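NUDIX hydrolase (Nitrosomonas europaea, PDB 2B0V) probably hydrolyses the phosphate linkages of nucleoside di- and triphosphates and thiamine diphosphate as a magnesium-dependent enzyme of the Nudix family. Local coordinates at residues V9-L23 with L35-I48. Residues are numbered along the deposited sequence; the frame is centred on the assembly and turned at random.
Sequences VTVAAVIEQDDKYLL and LNQPAGHLEPGESI
The start of the Nudix box, G40 onward, is tied to the central sheet of the Nudix fold where strand 39-41 runs antiparallel to strand 9-14, the two short strand segments running at 164° to each other. V11 and G40 form the hydrogen-bonded pair: V11 N gives to G40 O at 2.9 Å, and G40 N returns a bond to V11 O. At the two ends, L42 N reaches V9 O and A13 N reaches P38 O at 3.1 Å. On one face A12 CB meets A39 CB at 3.9 Å; on the other, V11 CG1 packs on I48 CG2 at 3.7 Å, joining the sheet to the first turn of helix 48-60. L23, on strand 20-26, faces the end of strand 34-36: L23 CD1 meets L35 CD2 at 3.7 Å, the two side chains nearly perpendicular, while L23 CD2 approaches Q37 CA. An alanine here, lacking CG and both methyls, would probably open a gap beside L35 CD2 and Q37 CA. Q37 OE1 takes a hydrogen bond from R86 and Q37 NE2 gives one to V129 O. With its CG anti to the carbonyl carbon (chi1 -78°), H41 turns a ring face to T10, whose CG2 sits over it, 4.1 Å from the centroid and 8° off the normal, a CH-pi contact.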
loop_
_atom_site.group_PDB
_atom_site.type_symbol
_atom_site.label_atom_id
_atom_site.label_comp_id
_atom_site.label_asym_id
_atom_site.label_seq_id
_atom_site.Cartn_x
_atom_site.Cartn_y
_atom_site.Cartn_z
ATOM N N VAL A 9 -9.534 4.970 -7.670
ATOM C CA VAL A 9 -8.893 5.426 -6.428
ATOM C C VAL A 9 -8.391 4.222 -5.656
ATOM O O VAL A 9 -9.134 3.243 -5.419
ATOM C CB VAL A 9 -9.865 6.261 -5.586
ATOM C CG1 VAL A 9 -9.216 6.627 -4.233
ATOM C CG2 VAL A 9 -10.262 7.530 -6.385
ATOM N N THR A 10 -7.116 4.276 -5.313
ATOM C CA THR A 10 -6.487 3.148 -4.632
ATOM C C THR A 10 -5.787 3.717 -3.402
ATOM O O THR A 10 -5.565 4.943 -3.273
ATOM C CB THR A 10 -5.414 2.423 -5.493
ATOM O OG1 THR A 10 -4.407 3.369 -5.870
ATOM C CG2 THR A 10 -6.071 1.829 -6.773
ATOM N N VAL A 11 -5.360 2.808 -2.541
ATOM C CA VAL A 11 -4.630 3.196 -1.323
ATOM C C VAL A 11 -3.425 2.264 -1.158
ATOM O O VAL A 11 -3.430 1.141 -1.670
ATOM C CB VAL A 11 -5.514 3.081 -0.072
ATOM C CG1 VAL A 11 -6.642 4.091 -0.139
ATOM C CG2 VAL A 11 -6.043 1.624 0.072
ATOM N N ALA A 12 -2.402 2.739 -0.457
ATOM C CA ALA A 12 -1.225 1.930 -0.208
ATOM C C ALA A 12 -0.579 2.383 1.080
ATOM O O ALA A 12 -0.705 3.542 1.455
ATOM C CB ALA A 12 -0.247 2.082 -1.367
ATOM N N ALA A 13 0.089 1.465 1.779
ATOM C CA ALA A 13 0.705 1.754 3.066
ATOM C C ALA A 13 2.187 1.537 3.022
ATOM O O ALA A 13 2.642 0.447 2.612
ATOM C CB ALA A 13 0.091 0.822 4.157
ATOM N N VAL A 14 2.931 2.560 3.470
ATOM C CA VAL A 14 4.353 2.471 3.714
ATOM C C VAL A 14 4.530 2.201 5.194
ATOM O O VAL A 14 4.231 3.067 6.031
ATOM C CB VAL A 14 5.122 3.752 3.266
ATOM C CG1 VAL A 14 6.609 3.652 3.648
ATOM C CG2 VAL A 14 4.984 3.954 1.741
ATOM N N ILE A 15 4.967 0.979 5.509
ATOM C CA ILE A 15 5.113 0.547 6.906
ATOM C C ILE A 15 6.584 0.210 7.126
ATOM O O ILE A 15 7.059 -0.800 6.631
ATOM C CB ILE A 15 4.238 -0.700 7.185
ATOM C CG1 ILE A 15 2.749 -0.361 6.976
ATOM C CG2 ILE A 15 4.461 -1.184 8.649
ATOM C CD1 ILE A 15 1.895 -1.591 6.616
ATOM N N GLU A 16 7.286 1.068 7.862
ATOM C CA GLU A 16 8.757 0.992 8.060
ATOM C C GLU A 16 9.022 0.811 9.534
ATOM O O GLU A 16 8.496 1.558 10.357
ATOM C CB GLU A 16 9.424 2.299 7.590
ATOM C CG GLU A 16 10.965 2.315 7.641
ATOM C CD GLU A 16 11.481 3.121 8.824
ATOM O OE1 GLU A 16 10.993 4.270 9.014
ATOM O OE2 GLU A 16 12.356 2.593 9.576
ATOM N N GLN A 17 9.827 -0.185 9.861
ATOM C CA GLN A 17 10.191 -0.479 11.234
ATOM C C GLN A 17 11.651 -0.880 11.180
ATOM O O GLN A 17 12.017 -1.837 10.483
ATOM C CB GLN A 17 9.294 -1.602 11.769
ATOM C CG GLN A 17 9.365 -1.867 13.263
ATOM C CD GLN A 17 8.331 -2.915 13.722
ATOM O OE1 GLN A 17 7.195 -2.979 13.214
ATOM N NE2 GLN A 17 8.715 -3.714 14.712
ATOM N N ASP A 18 12.495 -0.092 11.856
ATOM C CA ASP A 18 13.945 -0.311 11.867
ATOM C C ASP A 18 14.568 -0.507 10.458
ATOM O O ASP A 18 15.347 -1.453 10.237
ATOM C CB ASP A 18 14.326 -1.492 12.787
ATOM C CG ASP A 18 13.732 -1.383 14.212
ATOM O OD1 ASP A 18 13.566 -0.264 14.774
ATOM O OD2 ASP A 18 13.448 -2.455 14.793
ATOM N N ASP A 19 14.221 0.389 9.526
ATOM C CA ASP A 19 14.809 0.423 8.169
ATOM C C ASP A 19 14.394 -0.768 7.288
ATOM O O ASP A 19 14.979 -0.993 6.238
ATOM C CB ASP A 19 16.349 0.593 8.214
ATOM C CG ASP A 19 16.775 1.720 9.141
ATOM O OD1 ASP A 19 16.369 2.873 8.900
ATOM O OD2 ASP A 19 17.480 1.448 10.127
ATOM N N LYS A 20 13.355 -1.492 7.703
ATOM C CA LYS A 20 12.707 -2.490 6.841
ATOM C C LYS A 20 11.249 -2.146 6.583
ATOM O O LYS A 20 10.597 -1.485 7.417
ATOM C CB LYS A 20 12.786 -3.866 7.474
ATOM C CG LYS A 20 14.217 -4.313 7.747
ATOM C CD LYS A 20 14.243 -5.762 8.040
ATOM C CE LYS A 20 15.651 -6.252 8.399
ATOM N NZ LYS A 20 16.091 -5.534 9.630
ATOM N N TYR A 21 10.740 -2.580 5.434
ATOM C CA TYR A 21 9.371 -2.245 5.027
ATOM C C TYR A 21 8.529 -3.500 4.888
ATOM O O TYR A 21 8.975 -4.473 4.297
ATOM C CB TYR A 21 9.371 -1.510 3.689
ATOM C CG TYR A 21 10.089 -0.185 3.734
ATOM C CD1 TYR A 21 9.382 0.985 3.979
ATOM C CD2 TYR A 21 11.468 -0.108 3.530
ATOM C CE1 TYR A 21 10.034 2.226 4.024
ATOM C CE2 TYR A 21 12.138 1.125 3.568
ATOM C CZ TYR A 21 11.419 2.280 3.818
ATOM O OH TYR A 21 12.082 3.490 3.857
ATOM N N LEU A 22 7.293 -3.458 5.415
ATOM C CA LEU A 22 6.360 -4.559 5.239
ATOM C C LEU A 22 5.723 -4.488 3.843
ATOM O O LEU A 22 4.935 -3.558 3.551
ATOM C CB LEU A 22 5.232 -4.500 6.301
ATOM C CG LEU A 22 4.278 -5.695 6.350
ATOM C CD1 LEU A 22 4.990 -7.041 6.583
ATOM C CD2 LEU A 22 3.199 -5.401 7.436
ATOM N N LEU A 23 6.033 -5.496 3.012
ATOM C CA LEU A 23 5.570 -5.562 1.637
ATOM C C LEU A 23 4.920 -6.881 1.405
ATOM O O LEU A 23 5.093 -7.826 2.201
ATOM C CB LEU A 23 6.744 -5.409 0.657
ATOM C CG LEU A 23 7.539 -4.089 0.712
ATOM C CD1 LEU A 23 8.777 -4.117 -0.253
ATOM C CD2 LEU A 23 6.636 -2.828 0.465
ATOM N N LEU A 35 6.211 -7.740 -6.280
ATOM C CA LEU A 35 6.357 -7.089 -4.962
ATOM C C LEU A 35 5.583 -5.757 -4.929
ATOM O O LEU A 35 5.613 -4.969 -5.887
ATOM C CB LEU A 35 7.841 -6.801 -4.741
ATOM C CG LEU A 35 8.258 -6.398 -3.336
ATOM C CD1 LEU A 35 8.065 -7.588 -2.381
ATOM C CD2 LEU A 35 9.734 -5.907 -3.370
ATOM N N ASN A 36 4.934 -5.476 -3.803
ATOM C CA ASN A 36 4.113 -4.265 -3.718
ATOM C C ASN A 36 3.930 -3.862 -2.256
ATOM O O ASN A 36 4.112 -4.675 -1.347
ATOM C CB ASN A 36 2.731 -4.530 -4.359
ATOM C CG ASN A 36 1.951 -3.250 -4.731
ATOM O OD1 ASN A 36 2.442 -2.136 -4.643
ATOM N ND2 ASN A 36 0.719 -3.452 -5.208
ATOM N N GLN A 37 3.584 -2.607 -1.996
ATOM C CA GLN A 37 3.030 -2.277 -0.673
ATOM C C GLN A 37 1.687 -3.010 -0.486
ATOM O O GLN A 37 1.033 -3.334 -1.489
ATOM C CB GLN A 37 2.750 -0.774 -0.583
ATOM C CG GLN A 37 3.946 0.096 -0.288
ATOM C CD GLN A 37 4.777 0.338 -1.567
ATOM O OE1 GLN A 37 4.249 0.328 -2.701
ATOM N NE2 GLN A 37 6.056 0.617 -1.372
ATOM N N PRO A 38 1.250 -3.213 0.774
ATOM C CA PRO A 38 -0.145 -3.566 1.022
ATOM C C PRO A 38 -1.003 -2.458 0.404
ATOM O O PRO A 38 -0.761 -1.275 0.668
ATOM C CB PRO A 38 -0.246 -3.481 2.560
ATOM C CG PRO A 38 1.098 -3.836 3.008
ATOM C CD PRO A 38 1.994 -3.035 2.028
ATOM N N ALA A 39 -1.933 -2.805 -0.480
ATOM C CA ALA A 39 -2.572 -1.764 -1.324
ATOM C C ALA A 39 -3.806 -2.348 -1.925
ATOM O O ALA A 39 -3.950 -3.548 -1.950
ATOM C CB ALA A 39 -1.645 -1.326 -2.487
ATOM N N GLY A 40 -4.699 -1.504 -2.397
ATOM C CA GLY A 40 -5.881 -1.983 -3.119
ATOM C C GLY A 40 -6.846 -0.871 -3.447
ATOM O O GLY A 40 -6.584 0.295 -3.158
ATOM N N HIS A 41 -7.974 -1.248 -4.038
ATOM C CA HIS A 41 -8.939 -0.267 -4.487
ATOM C C HIS A 41 -9.837 0.220 -3.360
ATOM O O HIS A 41 -10.277 -0.578 -2.528
ATOM C CB HIS A 41 -9.825 -0.907 -5.537
ATOM C CG HIS A 41 -9.180 -1.009 -6.879
ATOM N ND1 HIS A 41 -8.029 -1.734 -7.098
ATOM C CD2 HIS A 41 -9.530 -0.483 -8.075
ATOM C CE1 HIS A 41 -7.698 -1.655 -8.374
ATOM N NE2 HIS A 41 -8.591 -0.900 -8.987
ATOM N N LEU A 42 -10.144 1.513 -3.348
ATOM C CA LEU A 42 -11.208 2.042 -2.502
ATOM C C LEU A 42 -12.519 1.327 -2.836
ATOM O O LEU A 42 -12.852 1.168 -4.020
ATOM C CB LEU A 42 -11.376 3.544 -2.789
ATOM C CG LEU A 42 -12.444 4.232 -1.926
ATOM C CD1 LEU A 42 -11.899 4.305 -0.498
ATOM C CD2 LEU A 42 -12.639 5.627 -2.469
ATOM N N GLU A 43 -13.276 0.950 -1.808
ATOM C CA GLU A 43 -14.612 0.307 -1.952
ATOM C C GLU A 43 -15.694 1.295 -1.497
ATOM O O GLU A 43 -15.400 2.217 -0.740
ATOM C CB GLU A 43 -14.669 -0.971 -1.109
ATOM C CG GLU A 43 -13.662 -1.996 -1.569
ATOM C CD GLU A 43 -13.696 -3.247 -0.724
ATOM O OE1 GLU A 43 -14.442 -3.269 0.288
ATOM O OE2 GLU A 43 -12.987 -4.217 -1.077
ATOM N N PRO A 44 -16.945 1.154 -1.995
ATOM C CA PRO A 44 -17.954 2.103 -1.485
ATOM C C PRO A 44 -18.133 2.009 0.035
ATOM O O PRO A 44 -17.861 0.970 0.626
ATOM C CB PRO A 44 -19.251 1.663 -2.174
ATOM C CG PRO A 44 -18.832 0.849 -3.346
ATOM C CD PRO A 44 -17.497 0.242 -3.020
ATOM N N GLY A 45 -18.569 3.109 0.637
ATOM C CA GLY A 45 -18.959 3.088 2.045
ATOM C C GLY A 45 -17.812 3.202 3.025
ATOM O O GLY A 45 -17.983 2.888 4.213
ATOM N N GLU A 46 -16.632 3.624 2.554
ATOM C CA GLU A 46 -15.514 3.775 3.488
ATOM C C GLU A 46 -14.680 4.998 3.170
ATOM O O GLU A 46 -14.584 5.447 2.017
ATOM C CB GLU A 46 -14.595 2.523 3.478
ATOM C CG GLU A 46 -13.832 2.341 2.156
ATOM C CD GLU A 46 -13.027 1.039 2.049
ATOM O OE1 GLU A 46 -12.914 0.281 3.032
ATOM O OE2 GLU A 46 -12.469 0.803 0.960
ATOM N N SER A 47 -14.005 5.507 4.192
ATOM C CA SER A 47 -13.103 6.611 3.956
ATOM C C SER A 47 -11.810 6.079 3.352
ATOM O O SER A 47 -11.530 4.869 3.396
ATOM C CB SER A 47 -12.764 7.323 5.251
ATOM O OG SER A 47 -12.047 6.441 6.129
ATOM N N ILE A 48 -11.024 6.994 2.802
ATOM C CA ILE A 48 -9.767 6.586 2.196
ATOM C C ILE A 48 -8.796 6.052 3.278
ATOM O O ILE A 48 -8.146 5.040 3.093
ATOM C CB ILE A 48 -9.159 7.757 1.390
ATOM C CG1 ILE A 48 -10.020 7.969 0.158
ATOM C CG2 ILE A 48 -7.724 7.425 0.963
ATOM C CD1 ILE A 48 -9.757 9.229 -0.628
#